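Local coordinates for CrtC domain-containing protein (Fusarium vanettenii 77-13-4, PDB 7A0Q), which probably hydrates the isoflavonoid phytoalexin kievitone, a lyase-type reaction that would help the fungus detoxify a plant defence compound, at residues Thr115-Val120 with Arg137-His142. Sequence-based numbering, arbitrary orientation.
Sequences TLDVSV and RSYSNH
Tyr139 meets Ser119 through its phenol oxygen, OH lying 3.7 Å from Ser119 CB, while the aromatic carbons stay farther back. The strands carrying them run nearly parallel, 17° apart with their axes 9.5 Å from each other, because strand 123-127 lies between them and pairs antiparallel with both. With chi1 at 65°, the tyrosine's CG sits between its backbone N and carbonyl carbon, and the long ring axis is carried across this middle strand. From the strand of Ser119, Asp117 extends its carboxylate, CG anti to the backbone N (chi1 -171°), which leaves OD1 4.5 Å from Tyr139 OH.

The remaining separation is bridged by one water. It is hydrogen-bonded to Asp117 OD1 (2.6 Å) and to the carbonyl oxygen of Val118 (2.8 Å). A third hydrogen bond, 2.7 Å long, joins it to Tyr139 OH at the ring edge, in the ring plane. A carboxylate, a peptide carbonyl and a phenol thus converge on a single solvent molecule, with Val118 fixed by backbone bonding to Ile125 of the middle strand. Ser119 also belongs to the magnesium site with Thr86, but its side chain is about 6 Å from the ion. Within the N-terminal lipocalin-like domain, this contact therefore joins next-but-one strands through a small van der Waals touch and a shared water, which couples the phenol to the Asp117 carboxylate without a direct hydrogen bond between them.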
loop_
_atom_site.group_PDB
_atom_site.type_symbol
_atom_site.label_atom_id
_atom_site.label_comp_id
_atom_site.label_asym_id
_atom_site.label_seq_id
_atom_site.Cartn_x
_atom_site.Cartn_y
_atom_site.Cartn_z
ATOM N N THR A 115 1.953 18.947 -11.666
ATOM C CA THR A 115 2.987 17.965 -11.380
ATOM C C THR A 115 2.660 17.285 -10.056
ATOM O O THR A 115 1.723 17.669 -9.350
ATOM C CB THR A 115 4.383 18.616 -11.343
ATOM O OG1 THR A 115 4.391 19.714 -10.425
ATOM C CG2 THR A 115 4.793 19.113 -12.734
ATOM N N LEU A 116 3.418 16.231 -9.734
ATOM C CA LEU A 116 3.269 15.522 -8.469
ATOM C C LEU A 116 4.345 16.029 -7.514
ATOM O O LEU A 116 5.536 15.772 -7.716
ATOM C CB LEU A 116 3.367 14.007 -8.668
ATOM C CG LEU A 116 3.422 13.182 -7.380
ATOM C CD1 LEU A 116 2.294 13.582 -6.428
ATOM C CD2 LEU A 116 3.355 11.697 -7.719
ATOM N N ASP A 117 3.909 16.744 -6.474
ATOM C CA ASP A 117 4.814 17.240 -5.432
ATOM C C ASP A 117 3.920 17.549 -4.223
ATOM O O ASP A 117 3.413 18.664 -4.082
ATOM C CB ASP A 117 5.601 18.462 -5.899
ATOM C CG ASP A 117 6.697 18.879 -4.922
ATOM O OD1 ASP A 117 6.689 18.446 -3.757
ATOM O OD2 ASP A 117 7.567 19.691 -5.316
ATOM N N VAL A 118 3.712 16.540 -3.379
ATOM C CA VAL A 118 2.853 16.669 -2.206
ATOM C C VAL A 118 3.725 16.563 -0.963
ATOM O O VAL A 118 4.644 15.733 -0.897
ATOM C CB VAL A 118 1.719 15.622 -2.180
ATOM C CG1 VAL A 118 0.696 15.876 -3.326
ATOM C CG2 VAL A 118 2.279 14.204 -2.227
ATOM N N SER A 119 3.448 17.410 0.023
ATOM C CA SER A 119 4.302 17.428 1.199
ATOM C C SER A 119 3.581 18.042 2.386
ATOM O O SER A 119 2.649 18.838 2.237
ATOM C CB SER A 119 5.589 18.209 0.920
ATOM O OG SER A 119 5.281 19.557 0.605
ATOM N N VAL A 120 4.032 17.655 3.574
ATOM C CA VAL A 120 3.761 18.383 4.810
ATOM C C VAL A 120 5.128 18.611 5.441
ATOM O O VAL A 120 5.796 17.647 5.839
ATOM C CB VAL A 120 2.824 17.628 5.767
ATOM C CG1 VAL A 120 2.615 18.438 7.052
ATOM C CG2 VAL A 120 1.469 17.331 5.098
ATOM N N ARG A 137 9.714 9.678 -5.761
ATOM C CA ARG A 137 10.480 9.806 -4.525
ATOM C C ARG A 137 9.541 9.887 -3.333
ATOM O O ARG A 137 8.632 10.724 -3.319
ATOM C CB ARG A 137 11.386 11.043 -4.558
ATOM C CG ARG A 137 12.277 11.198 -3.313
ATOM C CD ARG A 137 13.048 12.541 -3.304
ATOM N NE ARG A 137 13.832 12.724 -4.521
ATOM C CZ ARG A 137 15.067 12.252 -4.702
ATOM N NH1 ARG A 137 15.666 11.564 -3.740
ATOM N NH2 ARG A 137 15.697 12.461 -5.849
ATOM N N SER A 138 9.763 9.017 -2.343
ATOM C CA SER A 138 9.125 9.102 -1.028
ATOM C C SER A 138 10.192 9.485 -0.014
ATOM O O SER A 138 11.196 8.782 0.117
ATOM C CB SER A 138 8.468 7.777 -0.622
ATOM O OG SER A 138 7.381 7.461 -1.474
ATOM N N TYR A 139 9.980 10.580 0.711
ATOM C CA TYR A 139 11.028 11.066 1.602
ATOM C C TYR A 139 10.441 11.573 2.912
ATOM O O TYR A 139 9.297 12.036 2.977
ATOM C CB TYR A 139 11.869 12.162 0.930
ATOM C CG TYR A 139 11.089 13.417 0.633
ATOM C CD1 TYR A 139 10.289 13.503 -0.505
ATOM C CD2 TYR A 139 11.126 14.507 1.497
ATOM C CE1 TYR A 139 9.555 14.642 -0.781
ATOM C CE2 TYR A 139 10.398 15.663 1.226
ATOM C CZ TYR A 139 9.622 15.721 0.082
ATOM O OH TYR A 139 8.882 16.848 -0.202
ATOM N N SER A 140 11.250 11.468 3.964
ATOM C CA SER A 140 10.840 11.825 5.311
ATOM C C SER A 140 12.059 12.356 6.048
ATOM O O SER A 140 13.164 11.815 5.904
ATOM C CB SER A 140 10.245 10.614 6.049
ATOM O OG SER A 140 9.871 10.954 7.376
ATOM N N ASN A 141 11.847 13.431 6.831
ATOM C CA ASN A 141 12.903 14.079 7.619
ATOM C C ASN A 141 12.299 14.406 8.977
ATOM O O ASN A 141 12.092 15.565 9.343
ATOM C CB ASN A 141 13.441 15.322 6.923
ATOM C CG ASN A 141 14.159 14.986 5.646
ATOM O OD1 ASN A 141 15.286 14.484 5.669
ATOM N ND2 ASN A 141 13.513 15.243 4.519
ATOM N N HIS A 142 11.982 13.344 9.701
ATOM C CA HIS A 142 11.357 13.386 11.007
ATOM C C HIS A 142 12.242 12.597 11.953
ATOM O O HIS A 142 12.882 11.622 11.549
ATOM C CB HIS A 142 9.954 12.780 10.933
ATOM C CG HIS A 142 9.095 13.048 12.127
ATOM N ND1 HIS A 142 8.225 14.115 12.191
ATOM C CD2 HIS A 142 8.934 12.360 13.282
ATOM C CE1 HIS A 142 7.584 14.088 13.346
ATOM N NE2 HIS A 142 7.996 13.033 14.028
HETATM O O HOH W 1 7.053 16.424 -2.119
#